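Local coordinates for protein CysE, serine acetyltransferase (Brucella abortus, PDB 4HZD) that transfers the acetyl group of acetyl-coenzyme A to L-serine, giving O-acetylserine for cysteine biosynthesis, at residues L126-Y131 with A157-S162; H188-G193 with A214-L219. All coordinates share one frame; numbering follows the deposited sequence.

How the contacts relate
Contact 1 lies near the surface, where helix 116-132 of the N-terminal part meets the first turns of the left-handed beta-helix; contact 2 is buried inside that beta-helix, between two successive coils. Their centres are about 19 Å apart and their nearest atoms about 6 Å. The chemistry follows the setting. Residues 126-131 and 157-162 meet through two aromatic rings laid against a loop, whereas 188-193 and 214-219 are joined by a ladder of backbone hydrogen bonds between parallel strands, with aliphatic side chains on one face, and Lys217 and the His188 ring adding polar and CH-pi contacts. Coenzyme A lies against contact 2, about 12 Å from the side chain of Ala158.

Contact 1 of 2, residues L126-Y131 with A157-S162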
loop_
_atom_site.group_PDB
_atom_site.type_symbol
_atom_site.label_atom_id
_atom_site.label_comp_id
_atom_site.label_asym_id
_atom_site.label_seq_id
_atom_site.Cartn_x
_atom_site.Cartn_y
_atom_site.Cartn_z
ATOM N N LEU A 126 10.414 -6.744 22.337
ATOM C CA LEU A 126 10.740 -7.562 21.157
ATOM C C LEU A 126 12.171 -7.310 20.706
ATOM O O LEU A 126 12.952 -8.248 20.565
ATOM C CB LEU A 126 9.767 -7.283 19.993
ATOM C CG LEU A 126 10.034 -8.107 18.700
ATOM C CD1 LEU A 126 10.159 -9.603 19.052
ATOM C CD2 LEU A 126 8.949 -7.851 17.637
ATOM N N ALA A 127 12.492 -6.046 20.456
ATOM C CA ALA A 127 13.840 -5.645 20.030
ATOM C C ALA A 127 14.950 -6.132 20.979
ATOM O O ALA A 127 16.041 -6.546 20.547
ATOM C CB ALA A 127 13.896 -4.117 19.855
ATOM N N HIS A 128 14.673 -6.066 22.271
ATOM C CA HIS A 128 15.643 -6.422 23.324
ATOM C C HIS A 128 15.968 -7.912 23.264
ATOM O O HIS A 128 17.130 -8.317 23.293
ATOM C CB HIS A 128 15.102 -6.020 24.712
ATOM C CG HIS A 128 16.054 -6.330 25.859
ATOM N ND1 HIS A 128 17.191 -5.619 26.084
ATOM C CD2 HIS A 128 15.998 -7.314 26.868
ATOM C CE1 HIS A 128 17.829 -6.129 27.166
ATOM N NE2 HIS A 128 17.098 -7.162 27.642
ATOM N N TRP A 129 14.928 -8.725 23.199
ATOM C CA TRP A 129 15.082 -10.164 23.005
ATOM C C TRP A 129 15.903 -10.514 21.735
ATOM O O TRP A 129 16.881 -11.318 21.776
ATOM C CB TRP A 129 13.687 -10.809 23.003
ATOM C CG TRP A 129 13.741 -12.305 22.821
ATOM C CD1 TRP A 129 14.258 -13.262 23.706
ATOM C CD2 TRP A 129 13.348 -13.062 21.632
ATOM N NE1 TRP A 129 14.163 -14.520 23.159
ATOM C CE2 TRP A 129 13.640 -14.468 21.921
ATOM C CE3 TRP A 129 12.801 -12.725 20.393
ATOM C CZ2 TRP A 129 13.379 -15.465 21.003
ATOM C CZ3 TRP A 129 12.524 -13.739 19.482
ATOM C CH2 TRP A 129 12.803 -15.078 19.782
ATOM N N LEU A 130 15.503 -9.924 20.596
ATOM C CA LEU A 130 16.215 -10.117 19.318
ATOM C C LEU A 130 17.690 -9.764 19.456
ATOM O O LEU A 130 18.551 -10.501 18.971
ATOM C CB LEU A 130 15.573 -9.258 18.189
ATOM C CG LEU A 130 14.179 -9.773 17.815
ATOM C CD1 LEU A 130 13.517 -8.855 16.813
ATOM C CD2 LEU A 130 14.241 -11.183 17.233
ATOM N N TYR A 131 17.970 -8.634 20.122
ATOM C CA TYR A 131 19.346 -8.128 20.288
ATOM C C TYR A 131 20.175 -9.159 21.070
ATOM O O TYR A 131 21.276 -9.518 20.644
ATOM C CB TYR A 131 19.327 -6.761 20.977
ATOM C CG TYR A 131 20.652 -6.019 21.090
ATOM C CD1 TYR A 131 21.183 -5.314 20.008
ATOM C CD2 TYR A 131 21.372 -6.022 22.288
ATOM C CE1 TYR A 131 22.382 -4.637 20.122
ATOM C CE2 TYR A 131 22.578 -5.328 22.416
ATOM C CZ TYR A 131 23.072 -4.640 21.333
ATOM O OH TYR A 131 24.250 -3.918 21.473
ATOM N N ALA A 157 19.452 -2.525 23.946
ATOM C CA ALA A 157 20.209 -3.053 25.106
ATOM C C ALA A 157 19.696 -2.474 26.409
ATOM O O ALA A 157 20.079 -2.947 27.490
ATOM C CB ALA A 157 21.714 -2.772 24.970
ATOM N N ALA A 158 18.830 -1.459 26.311
ATOM C CA ALA A 158 18.217 -0.860 27.493
ATOM C C ALA A 158 17.409 -1.936 28.194
ATOM O O ALA A 158 16.969 -2.891 27.544
ATOM C CB ALA A 158 17.314 0.336 27.145
ATOM N N ARG A 159 17.240 -1.808 29.517
ATOM C CA ARG A 159 16.435 -2.780 30.260
ATOM C C ARG A 159 15.226 -2.098 30.885
ATOM O O ARG A 159 15.381 -1.108 31.612
ATOM C CB ARG A 159 17.287 -3.521 31.300
ATOM C CG ARG A 159 18.362 -4.350 30.636
ATOM C CD ARG A 159 18.714 -5.609 31.397
ATOM N NE ARG A 159 19.781 -5.469 32.385
ATOM C CZ ARG A 159 20.732 -4.536 32.414
ATOM N NH1 ARG A 159 20.813 -3.590 31.482
ATOM N NH2 ARG A 159 21.623 -4.564 33.400
ATOM N N LEU A 160 14.030 -2.576 30.544
ATOM C CA LEU A 160 12.787 -1.968 31.044
ATOM C C LEU A 160 11.946 -2.952 31.845
ATOM O O LEU A 160 11.614 -4.045 31.355
ATOM C CB LEU A 160 11.934 -1.400 29.909
ATOM C CG LEU A 160 12.530 -0.397 28.914
ATOM C CD1 LEU A 160 11.501 -0.049 27.841
ATOM C CD2 LEU A 160 12.979 0.868 29.636
ATOM N N GLY A 161 11.569 -2.542 33.055
ATOM C CA GLY A 161 10.792 -3.404 33.947
ATOM C C GLY A 161 9.337 -3.494 33.530
ATOM O O GLY A 161 8.921 -2.939 32.513
ATOM N N SER A 162 8.541 -4.177 34.339
ATOM C CA SER A 162 7.119 -4.294 34.051
ATOM C C SER A 162 6.312 -3.231 34.783
ATOM O O SER A 162 6.857 -2.473 35.618
ATOM C CB SER A 162 6.628 -5.675 34.447
ATOM O OG SER A 162 6.720 -5.793 35.837
#
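The imidazole of His128 and the phenol ring of Tyr131, two flat groups one helical turn apart, both lean on the loop that leads into strand 159-160. At the edge of the His128 ring, near its plane, lies the carbonyl oxygen of Ala157, 3.9 Å from His128 CE1. Ala158 O comes in obliquely, 3.1 Å from His128 ND1, but the angle is too poor for a hydrogen bond; ND1 is bonded instead to Pro156 O, and Ala158 O is taken by His124 NE2. The His124 ring also meets that of His128, their planes about 35° apart. Arg159 CG also approaches obliquely, 3.9 Å from His128 CE1.

On the Tyr131 ring, one face has Ala157 N 4.3 Å above its plane, displaced toward the rim. The methyl CB of Ala157 makes the apolar contact, 3.7 Å from Tyr131 CE2 and oblique to the ring. Both aromatic side chains carry CG opposite the backbone N (chi1 -179° for His128, -173° for Tyr131), which sends the rings out from the same side of the helix toward the loop, His128 to its carbonyls and Tyr131 to the Ala157 methyl.

No other subunit touches these two segments. Arg125, on the same helix, bonds to the carbonyls of Leu160 and Gly161. These contacts are part of the junction, within one subunit, between the helical N-terminal part of a serine acetyltransferase and the first coil of its left-handed parallel beta-helix.

Contact 2 of 2, residues H188-G193 with A214-L219; sequences HGVTLG and AGAKIL. With COA (coenzyme A), chain C.
Lys217 reaches back from its strand toward Gly189. Its CB starts on the sheet face that also carries Thr191 and Leu219; the chi2 bend (-84°) brings CD to 4.1 Å from Thr191 OG1, itself hydrogen-bonded to His188 NE2 of the third subunit, and a second at chi4 sets NZ over the preceding turn. There NZ bonds to Gly215 O at 3.0 Å, from above the carbonyl plane, and weakly to Gly189 O at 3.4 Å. The backbone ladder begins with Gly215 N to His188 O (2.8 Å), then Thr191 N to Ala216 O, Ile218 N to Thr191 O and Gly193 N to Ile218 O. The Ala214 methyl sits over one face of the His188 ring (CH-pi, CB to centroid 3.8 Å); His188 NE2 bonds to Thr191 of the second subunit. Thr191 CG2 is 3.7 Å from S1P of coenzyme A, whose sulfur end also rests against Gly193 CA. Ala214 N is hydrogen-bonded to O5P of another coenzyme A, so the pocket is built between subunits.

Strands 191-193 and 217-219 are neighbours in one beta-helix wall, flanked by 172-174 and 235-236; Leu192 and Ile218, side by side (CD2 to CD1 3.9 Å), pack inward on Ile212.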
loop_
_atom_site.group_PDB
_atom_site.type_symbol
_atom_site.label_atom_id
_atom_site.label_comp_id
_atom_site.label_asym_id
_atom_site.label_seq_id
_atom_site.Cartn_x
_atom_site.Cartn_y
_atom_site.Cartn_z
ATOM N N HIS A 188 6.340 12.200 28.113
ATOM C CA HIS A 188 6.997 12.621 26.847
ATOM C C HIS A 188 8.116 13.616 27.109
ATOM O O HIS A 188 8.139 14.292 28.161
ATOM C CB HIS A 188 5.992 13.309 25.938
ATOM C CG HIS A 188 5.292 14.469 26.607
ATOM N ND1 HIS A 188 4.414 14.292 27.617
ATOM C CD2 HIS A 188 5.385 15.850 26.397
ATOM C CE1 HIS A 188 3.946 15.489 28.025
ATOM N NE2 HIS A 188 4.553 16.449 27.285
ATOM N N GLY A 189 9.028 13.694 26.148
ATOM C CA GLY A 189 10.184 14.611 26.161
ATOM C C GLY A 189 11.265 14.188 27.156
ATOM O O GLY A 189 12.107 14.984 27.524
ATOM N N VAL A 190 11.230 12.937 27.584
ATOM C CA VAL A 190 12.173 12.452 28.609
ATOM C C VAL A 190 13.410 11.812 27.984
ATOM O O VAL A 190 13.294 11.022 27.030
ATOM C CB VAL A 190 11.506 11.525 29.631
ATOM C CG1 VAL A 190 12.568 10.799 30.470
ATOM C CG2 VAL A 190 10.590 12.353 30.541
ATOM N N THR A 191 14.584 12.209 28.482
ATOM C CA THR A 191 15.860 11.580 28.093
ATOM C C THR A 191 16.445 10.850 29.307
ATOM O O THR A 191 16.684 11.447 30.403
ATOM C CB THR A 191 16.897 12.595 27.575
ATOM O OG1 THR A 191 16.383 13.326 26.456
ATOM C CG2 THR A 191 18.183 11.890 27.098
ATOM N N LEU A 192 16.669 9.561 29.118
ATOM C CA LEU A 192 17.561 8.813 29.980
ATOM C C LEU A 192 18.841 8.632 29.207
ATOM O O LEU A 192 19.001 7.677 28.437
ATOM C CB LEU A 192 16.942 7.485 30.396
ATOM C CG LEU A 192 15.534 7.661 30.955
ATOM C CD1 LEU A 192 15.047 6.268 31.350
ATOM C CD2 LEU A 192 15.531 8.591 32.166
ATOM N N GLY A 193 19.718 9.624 29.335
ATOM C CA GLY A 193 20.850 9.733 28.419
ATOM C C GLY A 193 22.214 9.843 29.082
ATOM O O GLY A 193 22.359 9.542 30.282
ATOM N N ALA A 214 7.335 15.560 32.387
ATOM C CA ALA A 214 7.524 15.875 30.958
ATOM C C ALA A 214 8.769 16.680 30.693
ATOM O O ALA A 214 9.052 17.679 31.392
ATOM C CB ALA A 214 6.315 16.625 30.389
ATOM N N GLY A 215 9.510 16.280 29.671
ATOM C CA GLY A 215 10.697 17.034 29.269
ATOM C C GLY A 215 11.928 16.908 30.156
ATOM O O GLY A 215 12.907 17.599 29.905
ATOM N N ALA A 216 11.893 16.063 31.197
ATOM C CA ALA A 216 13.058 15.887 32.056
ATOM C C ALA A 216 14.246 15.243 31.309
ATOM O O ALA A 216 14.053 14.300 30.509
ATOM C CB ALA A 216 12.688 15.050 33.270
ATOM N N LYS A 217 15.460 15.754 31.543
ATOM C CA LYS A 217 16.685 15.089 31.098
ATOM C C LYS A 217 17.426 14.514 32.294
ATOM O O LYS A 217 17.787 15.264 33.229
ATOM C CB LYS A 217 17.636 16.043 30.345
ATOM C CG LYS A 217 16.972 17.241 29.687
ATOM C CD LYS A 217 16.402 16.918 28.327
ATOM C CE LYS A 217 15.549 18.091 27.856
ATOM N NZ LYS A 217 14.277 17.583 27.269
ATOM N N ILE A 218 17.670 13.205 32.280
ATOM C CA ILE A 218 18.407 12.539 33.345
ATOM C C ILE A 218 19.677 12.004 32.658
ATOM O O ILE A 218 19.596 11.195 31.702
ATOM C CB ILE A 218 17.567 11.462 34.038
ATOM C CG1 ILE A 218 16.244 12.077 34.542
ATOM C CG2 ILE A 218 18.331 10.831 35.191
ATOM C CD1 ILE A 218 15.254 11.087 35.127
ATOM N N LEU A 219 20.847 12.512 33.076
ATOM C CA LEU A 219 22.076 12.318 32.261
ATOM C C LEU A 219 23.220 11.757 33.058
ATOM O O LEU A 219 23.614 12.360 34.045
ATOM C CB LEU A 219 22.544 13.615 31.611
ATOM C CG LEU A 219 21.513 14.436 30.845
ATOM C CD1 LEU A 219 22.153 15.750 30.433
ATOM C CD2 LEU A 219 21.012 13.639 29.643
HETATM N N1A COA C . 22.015 22.334 33.025
HETATM C C2A COA C . 22.322 23.156 34.053
HETATM N N3A COA C . 23.543 23.195 34.630
HETATM C C4A COA C . 24.541 22.368 34.204
HETATM C C5A COA C . 24.281 21.431 33.098
HETATM C C6A COA C . 22.915 21.460 32.507
HETATM N N6A COA C . 22.565 20.643 31.479
HETATM N N7A COA C . 25.437 20.757 32.899
HETATM C C8A COA C . 26.356 21.220 33.791
HETATM N N9A COA C . 25.811 22.177 34.567
HETATM C C1B COA C . 26.455 22.940 35.670
HETATM C C2B COA C . 26.715 22.070 36.892
HETATM O O2B COA C . 25.550 21.968 37.713
HETATM C C3B COA C . 27.844 22.816 37.576
HETATM O O3B COA C . 27.318 23.828 38.458
HETATM P P3B COA C . 27.908 24.089 39.949
HETATM O O7A COA C . 29.400 24.197 39.696
HETATM O O8A COA C . 27.483 22.878 40.758
HETATM O O9A COA C . 27.236 25.367 40.418
HETATM C C4B COA C . 28.616 23.452 36.414
HETATM O O4B COA C . 27.719 23.496 35.295
HETATM C C5B COA C . 29.856 22.652 36.022
HETATM O O5B COA C . 29.461 21.351 35.578
HETATM P P1A COA C . 30.442 20.378 34.742
HETATM O O1A COA C . 29.725 19.051 34.595
HETATM O O2A COA C . 31.818 20.428 35.379
HETATM O O3A COA C . 30.520 21.123 33.301
HETATM P P2A COA C . 30.801 20.383 31.886
HETATM O O4A COA C . 31.728 19.221 32.147
HETATM O O5A COA C . 31.192 21.423 30.857
HETATM O O6A COA C . 29.340 19.799 31.485
HETATM C CBP COA C . 27.861 19.339 29.546
HETATM C CCP COA C . 29.120 18.963 30.336
HETATM C CDP COA C . 27.245 20.604 30.124
HETATM C CEP COA C . 28.301 19.605 28.103
HETATM C CAP COA C . 26.861 18.152 29.627
HETATM O OAP COA C . 26.550 17.796 30.993
HETATM C C9P COA C . 25.556 18.350 28.878
HETATM O O9P COA C . 24.517 18.633 29.471
HETATM N N8P COA C . 25.627 18.190 27.555
HETATM C C7P COA C . 24.582 17.590 26.756
HETATM C C6P COA C . 24.706 16.072 26.653
HETATM C C5P COA C . 23.399 15.492 26.156
HETATM O O5P COA C . 22.510 16.230 25.752
HETATM N N4P COA C . 23.313 14.150 26.198
HETATM C C3P COA C . 22.118 13.357 25.956
HETATM C C2P COA C . 22.474 11.901 25.659
HETATM S S1P COA C . 21.049 11.086 24.903
#